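Local coordinates for protein dihydrodipicolinate synthase (Bacillus anthracis, PDB 1XKY) that probably catalyses the condensation of pyruvate with aspartate semialdehyde in lysine biosynthesis, as a tetrameric TIM-barrel lyase of the dihydrodipicolinate synthase family, at residues Ser253-Met256 with Ala257-Thr261; Leu284-Glu287 with Glu288-Leu292; Tyr71-Val74 with Val75-Asp79. One frame throughout, in Å; residues are numbered along the deposited sequence.

Contact 1. Residues Ser253-Met256 with Ala257-Thr261; sequences SLFM and APSPT
In the loop that leads from helix 237-253 to helix 261-269, F255 meets S259 across a turn of the backbone that is bridged chiefly by water. The aromatic ring touches the serine through one side: CE1 of F255 lies 3.7 Å from CB of S259, and CD1 of F255 is almost as near. The methylene comes at the ring obliquely. F255 has CG anti to its carbonyl carbon (chi1 -69°); although its CB starts off away from 257-261, the far part of the ring comes back to the serine. A chi1 of -173° swings OG of S259 to the side opposite its backbone N, where it meets a water at 2.9 Å from that OG; the same water donates to O of L254 over 2.7 Å. A second water donates a hydrogen bond to O of S253 at 2.7 Å and accepts from N of A257 at 3.1 Å, so the carbonyls of S253 and L254 are each linked through a water to the returning chain. This loop belongs to the C-terminal helical part that follows the eight-stranded barrel of the family. A cis peptide bond precedes P260, which occupies the N-cap position of helix 261-269, and N of T261 donates to O of P258 at 3.1 Å. Helix 286-297 packs on the loop, with L254 against L292 and A257 against E288. P258 packs on K120 of the second subunit, which places this loop at a boundary between chains.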
ATOM      1  N   SER A 253       3.996 -21.847  -2.213  1.00 18.35           N
ATOM      2  CA  SER A 253       2.908 -22.826  -2.128  1.00 18.11           C
ATOM      3  C   SER A 253       2.462 -23.074  -0.683  1.00 18.05           C
ATOM      4  O   SER A 253       1.328 -23.495  -0.444  1.00 17.58           O
ATOM      5  CB  SER A 253       3.312 -24.145  -2.796  1.00 17.98           C
ATOM      6  OG  SER A 253       4.137 -24.931  -1.956  1.00 18.63           O
ATOM      7  N   LEU A 254       3.366 -22.801   0.262  1.00 17.79           N
ATOM      8  CA  LEU A 254       3.124 -22.972   1.703  1.00 18.11           C
ATOM      9  C   LEU A 254       2.386 -21.785   2.352  1.00 18.11           C
ATOM     10  O   LEU A 254       2.005 -21.846   3.528  1.00 17.89           O
ATOM     11  CB  LEU A 254       4.465 -23.203   2.416  1.00 18.14           C
ATOM     12  CG  LEU A 254       4.984 -24.610   2.766  1.00 19.32           C
ATOM     13  CD1 LEU A 254       4.293 -25.753   2.063  1.00 19.24           C
ATOM     14  CD2 LEU A 254       6.507 -24.656   2.590  1.00 19.18           C
ATOM     15  N   PHE A 255       2.189 -20.709   1.591  1.00 18.55           N
ATOM     16  CA  PHE A 255       1.483 -19.529   2.083  1.00 19.16           C
ATOM     17  C   PHE A 255       0.275 -19.133   1.224  1.00 20.09           C
ATOM     18  O   PHE A 255      -0.204 -17.998   1.323  1.00 20.22           O
ATOM     19  CB  PHE A 255       2.465 -18.357   2.202  1.00 19.38           C
ATOM     20  CG  PHE A 255       3.480 -18.523   3.301  1.00 18.98           C
ATOM     21  CD1 PHE A 255       3.228 -18.030   4.575  1.00 19.57           C
ATOM     22  CD2 PHE A 255       4.690 -19.160   3.058  1.00 19.84           C
ATOM     23  CE1 PHE A 255       4.163 -18.177   5.598  1.00 19.73           C
ATOM     24  CE2 PHE A 255       5.639 -19.318   4.072  1.00 19.44           C
ATOM     25  CZ  PHE A 255       5.373 -18.821   5.349  1.00 20.22           C
ATOM     26  N   MET A 256      -0.228 -20.055   0.401  1.00 20.76           N
ATOM     27  CA  MET A 256      -1.441 -19.793  -0.393  1.00 21.72           C
ATOM     28  C   MET A 256      -2.708 -19.859   0.463  1.00 21.77           C
ATOM     29  O   MET A 256      -3.727 -19.268   0.113  1.00 22.75           O
ATOM     30  CB  MET A 256      -1.562 -20.763  -1.569  1.00 22.30           C
ATOM     31  CG  MET A 256      -0.495 -20.604  -2.644  1.00 24.14           C
ATOM     32  SD  MET A 256      -0.281 -18.906  -3.186  1.00 29.45           S
ATOM     33  CE  MET A 256      -1.841 -18.605  -4.018  1.00 28.76           C
ATOM     34  N   ALA A 257      -2.646 -20.614   1.555  1.00 21.08           N
ATOM     35  CA  ALA A 257      -3.640 -20.562   2.610  1.00 20.52           C
ATOM     36  C   ALA A 257      -2.907 -20.108   3.872  1.00 20.08           C
ATOM     37  O   ALA A 257      -1.669 -20.109   3.900  1.00 19.98           O
ATOM     38  CB  ALA A 257      -4.292 -21.932   2.806  1.00 20.49           C
ATOM     39  N   PRO A 258      -3.661 -19.726   4.897  1.00 19.54           N
ATOM     40  CA  PRO A 258      -3.072 -19.223   6.141  1.00 18.96           C
ATOM     41  C   PRO A 258      -2.104 -20.227   6.757  1.00 18.57           C
ATOM     42  O   PRO A 258      -2.512 -21.327   7.130  1.00 17.25           O
ATOM     43  CB  PRO A 258      -4.289 -19.039   7.050  1.00 19.01           C
ATOM     44  CG  PRO A 258      -5.411 -18.764   6.112  1.00 19.45           C
ATOM     45  CD  PRO A 258      -5.127 -19.573   4.876  1.00 19.82           C
ATOM     46  N   SER A 259      -0.835 -19.847   6.860  1.00 18.78           N
ATOM     47  CA  SER A 259       0.153 -20.655   7.565  1.00 18.74           C
ATOM     48  C   SER A 259      -0.171 -20.747   9.052  1.00 18.55           C
ATOM     49  O   SER A 259      -0.508 -19.747   9.687  1.00 19.04           O
ATOM     50  CB  SER A 259       1.556 -20.080   7.367  1.00 18.94           C
ATOM     51  OG  SER A 259       2.541 -20.936   7.918  1.00 18.97           O
ATOM     52  N   PRO A 260      -0.066 -21.952   9.603  1.00 17.64           N
ATOM     53  CA  PRO A 260       0.920 -22.929   9.133  1.00 17.07           C
ATOM     54  C   PRO A 260       0.258 -24.101   8.415  1.00 16.55           C
ATOM     55  O   PRO A 260       0.865 -25.164   8.280  1.00 16.42           O
ATOM     56  CB  PRO A 260       1.573 -23.410  10.430  1.00 16.81           C
ATOM     57  CG  PRO A 260       0.513 -23.245  11.460  1.00 17.04           C
ATOM     58  CD  PRO A 260      -0.268 -22.024  11.060  1.00 17.83           C
ATOM     59  N   THR A 261      -0.975 -23.903   7.962  1.00 16.54           N
ATOM     60  CA  THR A 261      -1.863 -25.014   7.646  1.00 16.16           C
ATOM     61  C   THR A 261      -1.349 -25.810   6.450  1.00 15.72           C
ATOM     62  O   THR A 261      -1.436 -27.037   6.425  1.00 15.53           O
ATOM     63  CB  THR A 261      -3.290 -24.506   7.370  1.00 16.30           C
ATOM     64  OG1 THR A 261      -3.814 -23.882   8.550  1.00 16.02           O
ATOM     65  CG2 THR A 261      -4.238 -25.673   7.142  1.00 16.82           C
TER
HETATM   66  O   HOH W   1      -1.134 -23.113   0.570  1.00 24.96           O
HETATM   67  O   HOH W   2       2.435 -22.960   5.911  1.00 15.18           O

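Contact 2. Residues Leu284-Glu287 with Glu288-Leu292; sequences LTEE and ERVTL
A capping box opens helix 286-297, with T285 as N-cap and E288 as its partner three residues on. OG1 of T285 accepts from N of E288 at 3.0 Å with an N-H...O angle of 167°, and in return OE1 of E288 accepts from N of T285 at 2.8 Å. That donor reaches the anti side of the carboxylate, slightly out of its plane. T285 can accept because its chi1 of 64° sets OG1 between the backbone N and the carbonyl carbon, turned to the first turn of the helix; the glutamate runs extended beyond CG, back past the threonine. The reciprocal bonds satisfy two amides that the helix cannot serve itself. Before the cap, L284 lays CG 3.7 Å from CB of E288, while its CD2 meets CD2 of L292 at 3.7 Å, the two side chains crossing at about a right angle; T261 and T265 of helix 261-269 flank this leucine. On the exposed flank E286 and R289 run side by side, carboxylate and guanidinium planes 37° apart. In a salt bridge, NH2 of R289 reaches OE1 of E286 from the syn side, well out of the carboxylate plane, at 3.2 Å, and NE of R289 adds a weak bond to OE2 of E286 at 3.3 Å.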
ATOM      1  N   LEU A 284      -6.969 -27.284   5.127  1.00 17.65           N
ATOM      2  CA  LEU A 284      -7.037 -27.038   3.692  1.00 18.39           C
ATOM      3  C   LEU A 284      -8.291 -27.687   3.113  1.00 18.80           C
ATOM      4  O   LEU A 284      -8.678 -28.779   3.534  1.00 19.03           O
ATOM      5  CB  LEU A 284      -5.806 -27.625   2.994  1.00 18.54           C
ATOM      6  CG  LEU A 284      -4.601 -26.735   2.691  1.00 19.12           C
ATOM      7  CD1 LEU A 284      -4.255 -25.857   3.828  1.00 20.49           C
ATOM      8  CD2 LEU A 284      -3.414 -27.602   2.295  1.00 19.86           C
ATOM      9  N   THR A 285      -8.927 -27.018   2.156  1.00 19.54           N
ATOM     10  CA  THR A 285      -9.966 -27.657   1.367  1.00 19.98           C
ATOM     11  C   THR A 285      -9.307 -28.721   0.509  1.00 20.31           C
ATOM     12  O   THR A 285      -8.077 -28.762   0.383  1.00 19.92           O
ATOM     13  CB  THR A 285     -10.731 -26.669   0.454  1.00 20.08           C
ATOM     14  OG1 THR A 285      -9.848 -26.106  -0.522  1.00 19.61           O
ATOM     15  CG2 THR A 285     -11.353 -25.569   1.270  1.00 20.68           C
ATOM     16  N   GLU A 286     -10.129 -29.584  -0.079  1.00 20.77           N
ATOM     17  CA  GLU A 286      -9.639 -30.597  -0.998  1.00 21.29           C
ATOM     18  C   GLU A 286      -8.949 -29.945  -2.191  1.00 20.89           C
ATOM     19  O   GLU A 286      -7.967 -30.467  -2.701  1.00 21.09           O
ATOM     20  CB  GLU A 286     -10.784 -31.498  -1.475  1.00 21.96           C
ATOM     21  CG  GLU A 286     -10.361 -32.585  -2.468  1.00 23.95           C
ATOM     22  CD  GLU A 286      -9.404 -33.617  -1.875  1.00 28.00           C
ATOM     23  OE1 GLU A 286      -8.751 -34.338  -2.660  1.00 29.57           O
ATOM     24  OE2 GLU A 286      -9.302 -33.719  -0.632  1.00 30.98           O
ATOM     25  N   GLU A 287      -9.466 -28.801  -2.620  1.00 20.99           N
ATOM     26  CA  GLU A 287      -8.890 -28.058  -3.744  1.00 20.97           C
ATOM     27  C   GLU A 287      -7.516 -27.478  -3.384  1.00 20.36           C
ATOM     28  O   GLU A 287      -6.567 -27.580  -4.166  1.00 19.55           O
ATOM     29  CB  GLU A 287      -9.845 -26.940  -4.194  1.00 21.22           C
ATOM     30  CG  GLU A 287     -11.166 -27.443  -4.811  1.00 21.73           C
ATOM     31  CD  GLU A 287     -12.201 -27.958  -3.797  1.00 23.22           C
ATOM     32  OE1 GLU A 287     -12.053 -27.737  -2.568  1.00 23.21           O
ATOM     33  OE2 GLU A 287     -13.182 -28.593  -4.241  1.00 22.85           O
ATOM     34  N   GLU A 288      -7.421 -26.883  -2.196  1.00 20.11           N
ATOM     35  CA  GLU A 288      -6.138 -26.373  -1.679  1.00 20.19           C
ATOM     36  C   GLU A 288      -5.111 -27.493  -1.494  1.00 20.34           C
ATOM     37  O   GLU A 288      -3.929 -27.312  -1.768  1.00 20.08           O
ATOM     38  CB  GLU A 288      -6.351 -25.629  -0.359  1.00 20.00           C
ATOM     39  CG  GLU A 288      -7.079 -24.319  -0.525  1.00 19.35           C
ATOM     40  CD  GLU A 288      -7.519 -23.705   0.781  1.00 18.87           C
ATOM     41  OE1 GLU A 288      -7.881 -24.456   1.728  1.00 18.33           O
ATOM     42  OE2 GLU A 288      -7.521 -22.460   0.846  1.00 16.58           O
ATOM     43  N   ARG A 289      -5.585 -28.647  -1.039  1.00 20.87           N
ATOM     44  CA  ARG A 289      -4.747 -29.830  -0.843  1.00 21.65           C
ATOM     45  C   ARG A 289      -4.165 -30.349  -2.165  1.00 21.46           C
ATOM     46  O   ARG A 289      -2.973 -30.631  -2.258  1.00 21.14           O
ATOM     47  CB  ARG A 289      -5.564 -30.931  -0.155  1.00 22.04           C
ATOM     48  CG  ARG A 289      -4.744 -32.050   0.441  1.00 24.57           C
ATOM     49  CD  ARG A 289      -5.581 -33.293   0.657  1.00 27.33           C
ATOM     50  NE  ARG A 289      -5.984 -33.871  -0.628  1.00 30.78           N
ATOM     51  CZ  ARG A 289      -5.205 -34.617  -1.414  1.00 32.79           C
ATOM     52  NH1 ARG A 289      -3.950 -34.906  -1.074  1.00 34.66           N
ATOM     53  NH2 ARG A 289      -5.684 -35.075  -2.564  1.00 33.94           N
ATOM     54  N   VAL A 290      -5.019 -30.472  -3.181  1.00 21.68           N
ATOM     55  CA  VAL A 290      -4.592 -30.867  -4.530  1.00 21.55           C
ATOM     56  C   VAL A 290      -3.575 -29.871  -5.122  1.00 20.92           C
ATOM     57  O   VAL A 290      -2.579 -30.269  -5.729  1.00 20.68           O
ATOM     58  CB  VAL A 290      -5.820 -31.022  -5.478  1.00 21.86           C
ATOM     59  CG1 VAL A 290      -5.387 -31.153  -6.936  1.00 22.40           C
ATOM     60  CG2 VAL A 290      -6.657 -32.233  -5.076  1.00 22.55           C
ATOM     61  N   THR A 291      -3.820 -28.582  -4.935  1.00 20.47           N
ATOM     62  CA  THR A 291      -2.886 -27.550  -5.393  1.00 20.39           C
ATOM     63  C   THR A 291      -1.505 -27.674  -4.721  1.00 20.29           C
ATOM     64  O   THR A 291      -0.468 -27.621  -5.390  1.00 19.78           O
ATOM     65  CB  THR A 291      -3.481 -26.138  -5.162  1.00 20.45           C
ATOM     66  OG1 THR A 291      -4.712 -26.018  -5.892  1.00 20.44           O
ATOM     67  CG2 THR A 291      -2.520 -25.044  -5.619  1.00 20.61           C
ATOM     68  N   LEU A 292      -1.503 -27.837  -3.402  1.00 20.25           N
ATOM     69  CA  LEU A 292      -0.267 -28.022  -2.640  1.00 20.14           C
ATOM     70  C   LEU A 292       0.442 -29.309  -3.057  1.00 20.44           C
ATOM     71  O   LEU A 292       1.658 -29.326  -3.221  1.00 19.26           O
ATOM     72  CB  LEU A 292      -0.566 -28.049  -1.139  1.00 19.79           C
ATOM     73  CG  LEU A 292       0.581 -28.397  -0.183  1.00 19.57           C
ATOM     74  CD1 LEU A 292       1.733 -27.406  -0.342  1.00 19.23           C
ATOM     75  CD2 LEU A 292       0.068 -28.416   1.249  1.00 19.29           C
TER

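Contact 3. Residues Tyr71-Val74 with Val75-Asp79; sequences YRHV and VSVVD
This is an i to i+4 contact within the last turns of helix 64-78, which makes the crossover between barrel strands 49-52 and 84-87. H73 and V77 carry the side that faces helix 32-44. CG2 of V77 sits over one face of the imidazole, 3.8 Å from the ring centroid and 26° off the normal, a CH-pi contact displaced toward the rim; the nearest ring atom, NE2 of H73, is 3.5 Å from that methyl. With chi1 at -179°, the H73 ring extends from CB on the side opposite its backbone N, and a face meets the valine one turn on. The ring is held from beyond the helix as well: NE2 of H73 is hydrogen-bonded to OG1 of T36, and F32 meets the imidazole edge-to-face. V74 and V78 touch on the barrel side through CG1 of V74 and CG2 of V78, 3.8 Å apart, both packed against V84 of strand 84-87 and against strand 49-52 (V52 for V74, I50 for V78). The backbone keeps the helical i to i+4 pattern: N of V77 donates to O of H73 at 2.9 Å, and N of V78 to O of V74 at 2.9 Å. D79 then takes positive phi (54°) and ends the helix. With its polar NE2 bonded and a methyl over one face, the imidazole is probably restrained in its rotation and joins this helix to helix 32-44 by both polar and apolar contacts.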
ATOM      1  N   TYR A  71       7.549 -26.044  25.572  1.00 16.52           N
ATOM      2  CA  TYR A  71       8.953 -25.640  25.707  1.00 17.02           C
ATOM      3  C   TYR A  71       9.742 -26.732  26.431  1.00 17.05           C
ATOM      4  O   TYR A  71      10.829 -27.129  25.992  1.00 16.93           O
ATOM      5  CB  TYR A  71       9.128 -24.339  26.510  1.00 17.13           C
ATOM      6  CG  TYR A  71       8.386 -23.113  26.021  1.00 17.52           C
ATOM      7  CD1 TYR A  71       8.061 -22.930  24.669  1.00 18.40           C
ATOM      8  CD2 TYR A  71       8.034 -22.107  26.919  1.00 17.97           C
ATOM      9  CE1 TYR A  71       7.370 -21.788  24.247  1.00 18.12           C
ATOM     10  CE2 TYR A  71       7.359 -20.965  26.505  1.00 18.00           C
ATOM     11  CZ  TYR A  71       7.028 -20.806  25.174  1.00 17.81           C
ATOM     12  OH  TYR A  71       6.345 -19.662  24.788  1.00 18.35           O
ATOM     13  N   ARG A  72       9.184 -27.195  27.549  1.00 17.07           N
ATOM     14  CA  ARG A  72       9.848 -28.175  28.400  1.00 17.58           C
ATOM     15  C   ARG A  72      10.115 -29.476  27.642  1.00 16.98           C
ATOM     16  O   ARG A  72      11.204 -30.031  27.727  1.00 16.94           O
ATOM     17  CB  ARG A  72       9.005 -28.440  29.650  1.00 18.19           C
ATOM     18  CG  ARG A  72       9.630 -29.393  30.635  1.00 20.94           C
ATOM     19  CD  ARG A  72       8.637 -29.816  31.708  1.00 24.32           C
ATOM     20  NE  ARG A  72       8.366 -28.741  32.662  1.00 26.46           N
ATOM     21  CZ  ARG A  72       7.225 -28.061  32.767  1.00 29.97           C
ATOM     22  NH1 ARG A  72       6.182 -28.320  31.978  1.00 32.01           N
ATOM     23  NH2 ARG A  72       7.122 -27.106  33.688  1.00 30.27           N
ATOM     24  N   HIS A  73       9.127 -29.944  26.892  1.00 16.34           N
ATOM     25  CA  HIS A  73       9.288 -31.170  26.119  1.00 16.04           C
ATOM     26  C   HIS A  73      10.345 -31.033  25.021  1.00 15.90           C
ATOM     27  O   HIS A  73      11.177 -31.924  24.827  1.00 15.10           O
ATOM     28  CB  HIS A  73       7.967 -31.582  25.488  1.00 16.10           C
ATOM     29  CG  HIS A  73       8.061 -32.847  24.696  1.00 15.99           C
ATOM     30  ND1 HIS A  73       8.189 -34.081  25.294  1.00 16.07           N
ATOM     31  CD2 HIS A  73       8.074 -33.071  23.361  1.00 15.93           C
ATOM     32  CE1 HIS A  73       8.252 -35.014  24.360  1.00 17.50           C
ATOM     33  NE2 HIS A  73       8.190 -34.427  23.177  1.00 15.99           N
ATOM     34  N   VAL A  74      10.311 -29.912  24.308  1.00 15.42           N
ATOM     35  CA  VAL A  74      11.257 -29.673  23.233  1.00 15.45           C
ATOM     36  C   VAL A  74      12.681 -29.549  23.787  1.00 15.47           C
ATOM     37  O   VAL A  74      13.623 -30.077  23.197  1.00 15.30           O
ATOM     38  CB  VAL A  74      10.864 -28.428  22.387  1.00 15.03           C
ATOM     39  CG1 VAL A  74      11.929 -28.125  21.350  1.00 15.48           C
ATOM     40  CG2 VAL A  74       9.497 -28.642  21.720  1.00 15.25           C
ATOM     41  N   VAL A  75      12.839 -28.874  24.921  1.00 15.96           N
ATOM     42  CA  VAL A  75      14.135 -28.819  25.595  1.00 16.76           C
ATOM     43  C   VAL A  75      14.647 -30.235  25.905  1.00 17.27           C
ATOM     44  O   VAL A  75      15.818 -30.546  25.674  1.00 17.56           O
ATOM     45  CB  VAL A  75      14.054 -27.953  26.894  1.00 17.26           C
ATOM     46  CG1 VAL A  75      15.232 -28.227  27.840  1.00 17.26           C
ATOM     47  CG2 VAL A  75      13.980 -26.476  26.534  1.00 17.18           C
ATOM     48  N   SER A  76      13.756 -31.083  26.414  1.00 17.81           N
ATOM     49  CA  SER A  76      14.086 -32.477  26.737  1.00 18.44           C
ATOM     50  C   SER A  76      14.534 -33.273  25.508  1.00 18.20           C
ATOM     51  O   SER A  76      15.568 -33.928  25.537  1.00 18.32           O
ATOM     52  CB  SER A  76      12.880 -33.169  27.389  1.00 18.38           C
ATOM     53  OG  SER A  76      13.148 -34.547  27.613  1.00 21.06           O
ATOM     54  N   VAL A  77      13.746 -33.224  24.439  1.00 18.16           N
ATOM     55  CA  VAL A  77      14.040 -33.992  23.231  1.00 18.02           C
ATOM     56  C   VAL A  77      15.313 -33.476  22.563  1.00 18.10           C
ATOM     57  O   VAL A  77      16.178 -34.267  22.174  1.00 17.56           O
ATOM     58  CB  VAL A  77      12.852 -33.987  22.232  1.00 18.08           C
ATOM     59  CG1 VAL A  77      13.219 -34.710  20.934  1.00 18.08           C
ATOM     60  CG2 VAL A  77      11.641 -34.645  22.859  1.00 18.16           C
ATOM     61  N   VAL A  78      15.436 -32.156  22.455  1.00 18.05           N
ATOM     62  CA  VAL A  78      16.593 -31.544  21.791  1.00 18.35           C
ATOM     63  C   VAL A  78      17.913 -31.918  22.472  1.00 18.96           C
ATOM     64  O   VAL A  78      18.916 -32.153  21.789  1.00 19.00           O
ATOM     65  CB  VAL A  78      16.420 -30.015  21.676  1.00 18.05           C
ATOM     66  CG1 VAL A  78      17.701 -29.338  21.253  1.00 17.85           C
ATOM     67  CG2 VAL A  78      15.317 -29.711  20.683  1.00 17.82           C
ATOM     68  N   ASP A  79      17.903 -31.988  23.802  1.00 19.61           N
ATOM     69  CA  ASP A  79      19.039 -32.509  24.563  1.00 20.69           C
ATOM     70  C   ASP A  79      20.329 -31.758  24.182  1.00 20.80           C
ATOM     71  O   ASP A  79      21.367 -32.364  23.940  1.00 20.92           O
ATOM     72  CB  ASP A  79      19.160 -34.026  24.311  1.00 20.99           C
ATOM     73  CG  ASP A  79      20.090 -34.726  25.288  1.00 23.25           C
ATOM     74  OD1 ASP A  79      20.710 -35.726  24.877  1.00 26.10           O
ATOM     75  OD2 ASP A  79      20.211 -34.290  26.449  1.00 25.35           O
TER

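In the fold
Contact 3 comes first along the chain, spanning a helical turn at the end of helix 64-78 in the beta-alpha-beta unit between strands 49-52 and 84-87. Contacts 1 and 2 follow only after the barrel is complete: 1 closes the loop between helices 237-253 and 261-269, while 2 spans only a helical turn at the start of helix 286-297. All three are local and lie in series, so none nests within or crosses another. Contacts 1 and 2 meet, their centres about 11 Å apart: CG2 of T261 is 3.3 Å from CD1 of L284, joining the C-terminal helices. Contact 3 touches neither, its nearest atoms about 15 Å from contact 1 and about 23 Å from contact 2.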